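Local coordinates for protein aldehyde dehydrogenase (Staphylococcus aureus, PDB 6K10) that catalyses the NAD-dependent oxidation of the carotenoid aldehyde 4,4'-diaponeurosporen-4-al to its carboxylic acid, a step in staphyloxanthin biosynthesis, at residues A[120-124]-A[125-129]; A[130-133]-A[134-138]; A[151-154]-A[155-159]. The protein carries 1 engineered substitution. All blocks are in the same frame, centred on the assembly; numbering follows the deposited sequence.

Contact 1: residues A[120-124]-A[125-129]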
loop_
_atom_site.group_PDB
_atom_site.type_symbol
_atom_site.label_atom_id
_atom_site.label_comp_id
_atom_site.label_asym_id
_atom_site.label_seq_id
_atom_site.Cartn_x
_atom_site.Cartn_y
_atom_site.Cartn_z
ATOM N N PRO A 120 1.416 -7.622 -19.119
ATOM C CA PRO A 120 0.581 -8.410 -20.030
ATOM C C PRO A 120 0.789 -8.025 -21.487
ATOM O O PRO A 120 1.728 -7.293 -21.810
ATOM C CB PRO A 120 -0.836 -8.079 -19.558
ATOM C CG PRO A 120 -0.722 -6.646 -19.135
ATOM C CD PRO A 120 0.685 -6.456 -18.593
ATOM N N PHE A 121 -0.090 -8.498 -22.372
ATOM C CA PHE A 121 0.105 -8.373 -23.812
ATOM C C PHE A 121 -0.422 -7.074 -24.410
ATOM O O PHE A 121 -0.004 -6.721 -25.519
ATOM C CB PHE A 121 -0.566 -9.552 -24.538
ATOM C CG PHE A 121 -2.080 -9.470 -24.565
ATOM C CD1 PHE A 121 -2.737 -8.701 -25.516
ATOM C CD2 PHE A 121 -2.843 -10.186 -23.664
ATOM C CE1 PHE A 121 -4.113 -8.622 -25.544
ATOM C CE2 PHE A 121 -4.225 -10.120 -23.697
ATOM C CZ PHE A 121 -4.861 -9.339 -24.642
ATOM N N ASN A 122 -1.350 -6.377 -23.745
ATOM C CA ASN A 122 -2.145 -5.375 -24.451
ATOM C C ASN A 122 -1.411 -4.052 -24.642
ATOM O O ASN A 122 -1.527 -3.436 -25.707
ATOM C CB ASN A 122 -3.483 -5.163 -23.733
ATOM C CG ASN A 122 -3.328 -4.713 -22.294
ATOM O OD1 ASN A 122 -2.473 -5.202 -21.562
ATOM N ND2 ASN A 122 -4.181 -3.781 -21.876
ATOM N N TYR A 123 -0.669 -3.590 -23.640
ATOM C CA TYR A 123 0.293 -2.503 -23.805
ATOM C C TYR A 123 1.637 -3.052 -23.348
ATOM O O TYR A 123 2.157 -2.681 -22.286
ATOM C CB TYR A 123 -0.116 -1.249 -23.037
ATOM C CG TYR A 123 -1.397 -0.642 -23.563
ATOM C CD1 TYR A 123 -2.632 -1.144 -23.174
ATOM C CD2 TYR A 123 -1.373 0.413 -24.465
ATOM C CE1 TYR A 123 -3.806 -0.605 -23.657
ATOM C CE2 TYR A 123 -2.544 0.962 -24.951
ATOM C CZ TYR A 123 -3.758 0.448 -24.545
ATOM O OH TYR A 123 -4.929 0.987 -25.027
ATOM N N PRO A 124 2.226 -3.952 -24.141
ATOM C CA PRO A 124 3.314 -4.797 -23.628
ATOM C C PRO A 124 4.598 -4.042 -23.370
ATOM O O PRO A 124 5.454 -4.544 -22.631
ATOM C CB PRO A 124 3.493 -5.841 -24.737
ATOM C CG PRO A 124 3.049 -5.135 -25.981
ATOM C CD PRO A 124 1.950 -4.195 -25.568
ATOM N N PHE A 125 4.758 -2.856 -23.949
ATOM C CA PHE A 125 5.937 -2.031 -23.721
ATOM C C PHE A 125 5.713 -1.081 -22.546
ATOM O O PHE A 125 6.496 -1.073 -21.591
ATOM C CB PHE A 125 6.279 -1.272 -25.010
ATOM C CG PHE A 125 7.488 -0.389 -24.905
ATOM C CD1 PHE A 125 7.362 0.936 -24.528
ATOM C CD2 PHE A 125 8.748 -0.880 -25.203
ATOM C CE1 PHE A 125 8.471 1.753 -24.437
ATOM C CE2 PHE A 125 9.862 -0.067 -25.117
ATOM C CZ PHE A 125 9.723 1.252 -24.733
ATOM N N GLN A 126 4.633 -0.294 -22.597
ATOM C CA GLN A 126 4.357 0.676 -21.538
ATOM C C GLN A 126 4.196 0.006 -20.179
ATOM O O GLN A 126 4.673 0.527 -19.164
ATOM C CB GLN A 126 3.109 1.493 -21.886
ATOM C CG GLN A 126 2.353 2.058 -20.689
ATOM C CD GLN A 126 3.032 3.256 -20.057
ATOM O OE1 GLN A 126 4.066 3.727 -20.533
ATOM N NE2 GLN A 126 2.448 3.760 -18.977
ATOM N N LEU A 127 3.542 -1.153 -20.139
ATOM C CA LEU A 127 3.326 -1.816 -18.861
ATOM C C LEU A 127 4.567 -2.523 -18.337
ATOM O O LEU A 127 4.548 -3.004 -17.201
ATOM C CB LEU A 127 2.150 -2.786 -18.971
ATOM C CG LEU A 127 0.834 -2.072 -19.305
ATOM C CD1 LEU A 127 -0.248 -3.058 -19.717
ATOM C CD2 LEU A 127 0.374 -1.231 -18.123
ATOM N N VAL A 128 5.630 -2.605 -19.128
ATOM C CA VAL A 128 6.943 -2.952 -18.596
ATOM C C VAL A 128 7.666 -1.721 -18.059
ATOM O O VAL A 128 8.186 -1.731 -16.939
ATOM C CB VAL A 128 7.790 -3.671 -19.672
ATOM C CG1 VAL A 128 9.271 -3.628 -19.302
ATOM C CG2 VAL A 128 7.350 -5.115 -19.844
ATOM N N PHE A 129 7.674 -0.631 -18.830
ATOM C CA PHE A 129 8.640 0.428 -18.558
ATOM C C PHE A 129 8.133 1.514 -17.618
ATOM O O PHE A 129 8.944 2.114 -16.903
ATOM C CB PHE A 129 9.133 1.027 -19.878
ATOM C CG PHE A 129 10.094 0.127 -20.615
ATOM C CD1 PHE A 129 11.434 0.139 -20.285
ATOM C CD2 PHE A 129 9.664 -0.741 -21.602
ATOM C CE1 PHE A 129 12.333 -0.685 -20.926
ATOM C CE2 PHE A 129 10.563 -1.572 -22.248
ATOM C CZ PHE A 129 11.901 -1.541 -21.912
#
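Leu127 reaches back into the loop 120-124, which leads from strand 104-118 to the helix that runs to 138. Its backbone N donates to Tyr123 O at 3.0 Å, a nearly straight bond (163°) that ties the loop to the new helix. CB of Leu127 lies 3.3 Å from Tyr123 O and also faces CD of Pro120. With chi1 at -62°, CG stands anti to the carbonyl carbon and beside the backbone N, which brings it close to the same Tyr123 oxygen and near Tyr123 CB. From there CD1 runs into the loop, where it touches CG of Pro120 at 3.7 Å and CB of Tyr123. The same methyl lies 3.6 Å from OD1 of Asn122; the leucine crosses the proline and the asparagine at about a right angle. Tyr123 O therefore has an amide donor on its carbonyl axis and the leucine's aliphatic carbons packed close by. One residue further on, Val128 CG2 sits 3.4 Å from Pro124 O.

The polar ends are held from elsewhere: Asn122 ND2 donates to Gln249 O, Tyr123 OH bonds to Thr250 OG1, and Glu70 OE1 accepts from the backbone N of both Phe125 and Gln126. The Asn122 side chain is about 5 Å from that of Ser251, the engineered residue at the predicted active-site position, and the side chain of Leu127 is about 7 Å from that of Glu217, the other predicted active-site residue. The chemistry thus divides in two: the leucine methyl packs among Pro120, the Asn122 amide oxygen and Tyr123 CB, while the bond from ND2 to Gln249 can fix how the Asn122 amide is turned beside the predicted active site.

Contact 2: residues A[130-133]-A[134-138]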
loop_
_atom_site.group_PDB
_atom_site.type_symbol
_atom_site.label_atom_id
_atom_site.label_comp_id
_atom_site.label_asym_id
_atom_site.label_seq_id
_atom_site.Cartn_x
_atom_site.Cartn_y
_atom_site.Cartn_z
ATOM N N GLU A 130 6.820 1.779 -17.567
ATOM C CA GLU A 130 6.345 2.716 -16.552
ATOM C C GLU A 130 6.574 2.186 -15.133
ATOM O O GLU A 130 7.075 2.946 -14.290
ATOM C CB GLU A 130 4.882 3.095 -16.803
ATOM C CG GLU A 130 4.326 4.032 -15.740
ATOM C CD GLU A 130 5.208 5.257 -15.515
ATOM O OE1 GLU A 130 5.382 5.662 -14.343
ATOM O OE2 GLU A 130 5.729 5.819 -16.501
ATOM N N PRO A 131 6.262 0.922 -14.811
ATOM C CA PRO A 131 6.729 0.411 -13.507
ATOM C C PRO A 131 8.238 0.454 -13.357
ATOM O O PRO A 131 8.738 0.821 -12.284
ATOM C CB PRO A 131 6.194 -1.029 -13.467
ATOM C CG PRO A 131 5.144 -1.093 -14.486
ATOM C CD PRO A 131 5.483 -0.093 -15.542
ATOM N N LEU A 132 8.979 0.105 -14.413
ATOM C CA LEU A 132 10.436 0.058 -14.318
ATOM C C LEU A 132 11.019 1.418 -13.955
ATOM O O LEU A 132 11.951 1.506 -13.145
ATOM C CB LEU A 132 11.034 -0.431 -15.635
ATOM C CG LEU A 132 12.553 -0.616 -15.613
ATOM C CD1 LEU A 132 12.937 -1.757 -14.680
ATOM C CD2 LEU A 132 13.110 -0.842 -17.010
ATOM N N ILE A 133 10.491 2.489 -14.556
ATOM C CA ILE A 133 10.947 3.836 -14.219
ATOM C C ILE A 133 10.844 4.064 -12.719
ATOM O O ILE A 133 11.783 4.550 -12.078
ATOM C CB ILE A 133 10.140 4.889 -14.999
ATOM C CG1 ILE A 133 10.395 4.767 -16.500
ATOM C CG2 ILE A 133 10.502 6.279 -14.522
ATOM C CD1 ILE A 133 9.339 5.450 -17.339
ATOM N N GLY A 134 9.699 3.705 -12.136
ATOM C CA GLY A 134 9.541 3.844 -10.698
ATOM C C GLY A 134 10.540 3.003 -9.927
ATOM O O GLY A 134 11.153 3.470 -8.964
ATOM N N ALA A 135 10.723 1.749 -10.348
ATOM C CA ALA A 135 11.674 0.871 -9.674
ATOM C C ALA A 135 13.090 1.423 -9.765
ATOM O O ALA A 135 13.833 1.422 -8.777
ATOM C CB ALA A 135 11.603 -0.535 -10.270
ATOM N N ILE A 136 13.483 1.899 -10.950
ATOM C CA ILE A 136 14.811 2.486 -11.120
ATOM C C ILE A 136 14.963 3.713 -10.234
ATOM O O ILE A 136 15.921 3.829 -9.459
ATOM C CB ILE A 136 15.063 2.839 -12.597
ATOM C CG1 ILE A 136 15.261 1.578 -13.436
ATOM C CG2 ILE A 136 16.269 3.762 -12.721
ATOM C CD1 ILE A 136 15.341 1.854 -14.924
ATOM N N ALA A 137 14.018 4.652 -10.342
ATOM C CA ALA A 137 14.120 5.910 -9.612
ATOM C C ALA A 137 14.110 5.693 -8.105
ATOM O O ALA A 137 14.728 6.466 -7.364
ATOM C CB ALA A 137 12.982 6.847 -10.018
ATOM N N ALA A 138 13.424 4.655 -7.635
ATOM C CA ALA A 138 13.387 4.362 -6.209
ATOM C C ALA A 138 14.634 3.638 -5.718
ATOM O O ALA A 138 14.791 3.469 -4.504
ATOM C CB ALA A 138 12.142 3.539 -5.874
#
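Helix 126-138 is the crossover helix of a beta-alpha-beta unit in the Rossmann-like NAD-binding domain of the aldehyde dehydrogenase fold, between strands 104-118 and 141-145 of the sheet in which they pair in parallel, and Leu132 meets Ile136 one turn apart on its buried surface. CG of Leu132 lies 3.8 Å from CD1 of Ile136, the two side chains crossing obliquely. The leucine branch is carried anti to its own N (chi1 -176°), whereas Ile136 holds CG1 beside its backbone N, so that CG1 and CD1 fold back toward the preceding turn; CG1 comes within 3.3 Å of Leu132 O. Both residues also pack on Ile170 of strand 170-172, while Ile136 reaches helix 30-46 at Leu37 and Leu40.

Pro131 has no N-H to offer the turn before it, and the helix is kinked there. Downstream the regular pattern is recovered step by step. Gly134 N makes a weak bond to Glu130 O at 3.5 Å. Ala135 N then makes a firmer one to Pro131 O, and Ile136 N a short one to Leu132 O at 2.7 Å.

Around the same turns, Ile133 packs on Ser77, Ile78 and Ala81 of helix 63-89. The carboxylate of Glu130 is buried and bonded at both oxygens, OE1 to Ser427 OG and OE2 to Ser77 OG, which would pin the acid between the helix and two separate parts of the chain. Toward the end of the contact Ala137 N donates to Ile133 O at 2.8 Å, and the methyl CB of Ala137 rests 3.3 Å from that same Ile133 oxygen.

Contact 3: residues A[151-154]-A[155-159]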
loop_
_atom_site.group_PDB
_atom_site.type_symbol
_atom_site.label_atom_id
_atom_site.label_comp_id
_atom_site.label_asym_id
_atom_site.label_seq_id
_atom_site.Cartn_x
_atom_site.Cartn_y
_atom_site.Cartn_z
ATOM N N PRO A 151 5.348 -11.853 -28.770
ATOM C CA PRO A 151 6.737 -12.325 -28.645
ATOM C C PRO A 151 7.761 -11.417 -29.300
ATOM O O PRO A 151 8.913 -11.386 -28.851
ATOM C CB PRO A 151 6.693 -13.703 -29.320
ATOM C CG PRO A 151 5.599 -13.578 -30.329
ATOM C CD PRO A 151 4.569 -12.651 -29.732
ATOM N N ASN A 152 7.396 -10.694 -30.359
ATOM C CA ASN A 152 8.349 -9.770 -30.961
ATOM C C ASN A 152 8.617 -8.589 -30.038
ATOM O O ASN A 152 9.761 -8.137 -29.915
ATOM C CB ASN A 152 7.837 -9.294 -32.319
ATOM C CG ASN A 152 7.842 -10.398 -33.355
ATOM O OD1 ASN A 152 8.902 -10.841 -33.798
ATOM N ND2 ASN A 152 6.656 -10.856 -33.739
ATOM N N VAL A 153 7.576 -8.088 -29.370
ATOM C CA VAL A 153 7.759 -7.006 -28.407
ATOM C C VAL A 153 8.626 -7.473 -27.245
ATOM O O VAL A 153 9.538 -6.763 -26.804
ATOM C CB VAL A 153 6.397 -6.485 -27.918
ATOM C CG1 VAL A 153 6.596 -5.333 -26.945
ATOM C CG2 VAL A 153 5.537 -6.054 -29.097
ATOM N N ALA A 154 8.352 -8.676 -26.731
ATOM C CA ALA A 154 9.127 -9.202 -25.611
ATOM C C ALA A 154 10.607 -9.307 -25.959
ATOM O O ALA A 154 11.471 -8.958 -25.146
ATOM C CB ALA A 154 8.579 -10.567 -25.188
ATOM N N ARG A 155 10.919 -9.780 -27.169
ATOM C CA ARG A 155 12.314 -9.915 -27.580
ATOM C C ARG A 155 12.983 -8.558 -27.737
ATOM O O ARG A 155 14.153 -8.390 -27.369
ATOM C CB ARG A 155 12.414 -10.699 -28.887
ATOM C CG ARG A 155 13.848 -10.925 -29.368
ATOM C CD ARG A 155 14.763 -11.409 -28.246
ATOM N NE ARG A 155 14.354 -12.707 -27.711
ATOM C CZ ARG A 155 14.420 -13.859 -28.369
ATOM N NH1 ARG A 155 14.024 -14.966 -27.758
ATOM N NH2 ARG A 155 14.881 -13.900 -29.613
ATOM N N VAL A 156 12.284 -7.602 -28.345
ATOM C CA VAL A 156 12.837 -6.259 -28.472
ATOM C C VAL A 156 13.126 -5.683 -27.095
ATOM O O VAL A 156 14.151 -5.025 -26.881
ATOM C CB VAL A 156 11.880 -5.363 -29.280
ATOM C CG1 VAL A 156 12.290 -3.906 -29.164
ATOM C CG2 VAL A 156 11.855 -5.799 -30.735
ATOM N N ILE A 157 12.234 -5.939 -26.135
ATOM C CA ILE A 157 12.448 -5.482 -24.764
ATOM C C ILE A 157 13.679 -6.154 -24.168
ATOM O O ILE A 157 14.518 -5.504 -23.532
ATOM C CB ILE A 157 11.188 -5.743 -23.917
ATOM C CG1 ILE A 157 10.055 -4.806 -24.346
ATOM C CG2 ILE A 157 11.492 -5.591 -22.433
ATOM C CD1 ILE A 157 8.770 -5.000 -23.565
ATOM N N LYS A 158 13.808 -7.468 -24.370
ATOM C CA LYS A 158 14.961 -8.189 -23.840
ATOM C C LYS A 158 16.261 -7.702 -24.471
ATOM O O LYS A 158 17.258 -7.492 -23.770
ATOM C CB LYS A 158 14.789 -9.690 -24.066
ATOM C CG LYS A 158 16.031 -10.502 -23.751
ATOM C CD LYS A 158 15.704 -11.700 -22.883
ATOM C CE LYS A 158 16.967 -12.443 -22.488
ATOM N NZ LYS A 158 17.473 -11.980 -21.168
ATOM N N ARG A 159 16.271 -7.528 -25.795
ATOM C CA ARG A 159 17.453 -7.007 -26.478
ATOM C C ARG A 159 17.843 -5.643 -25.925
ATOM O O ARG A 159 18.997 -5.415 -25.544
ATOM C CB ARG A 159 17.184 -6.904 -27.980
ATOM C CG ARG A 159 17.236 -8.217 -28.741
ATOM C CD ARG A 159 17.468 -7.963 -30.227
ATOM N NE ARG A 159 16.222 -7.897 -30.986
ATOM C CZ ARG A 159 15.830 -6.841 -31.696
ATOM N NH1 ARG A 159 14.681 -6.873 -32.357
ATOM N NH2 ARG A 159 16.583 -5.751 -31.743
#
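Pro151 starts helix 151-164, the crossover between strands 141-145 and 170-172 in a beta-alpha-beta unit, and its carbonyl O accepts from Arg155 N at 3.1 Å. CB of Arg155 stays 3.6 Å from the same Pro151 oxygen. The arginine chain then curls at chi2 and chi3 and leaves the turn, its NE forming a salt bridge with Glu174.

Asn152 comes next: its O takes the N-H of Val156, and CG2 of Val156, set beside the valine's own N, approaches that oxygen to 3.2 Å. The Asn152 amide bonds through ND2 to OD1 of Asp58 on helix 48-59, whose OD2 accepts from Val153 N; one carboxylate thus engages two successive residues at the helix start.

Val153 is buried, its side chain lying on Ala54 of helix 48-59, and its O accepts from Ile157 N at 2.9 Å. Its CG1 meets CD1 of Ile157 at 4.0 Å, and the isoleucine goes on to pack against Val128 and Phe129 of helix 126-138.

Ala154 closes the segment. Lys158 carries its NZ off to Glu171 in a salt bridge and to Asn162 in a hydrogen bond, and its backbone N donates to the alanine carbonyl. CB of Lys158 lies 3.6 Å from that acceptor, Ala154 O.

Along the chain the three contacts come in series. Contact 1 leads into helix 126-138, contact 2 continues on the same helix with its centre about 14 Å away, and contact 3 opens helix 151-164 after strand 141-145. Contacts 1 and 3 lie side by side, centres about 11 Å apart: Pro124 CG meets Val153 CG1 at 3.7 Å, and Pro124 O lies 3.5 Å from Ile157 CD1. Contacts 2 and 3 do not touch, their nearest atoms being about 7 Å apart. Two successive beta-alpha-beta crossovers of one sheet are thus packed together near the loop of 120-124, which borders the predicted active site, while contact 3 lies away from it.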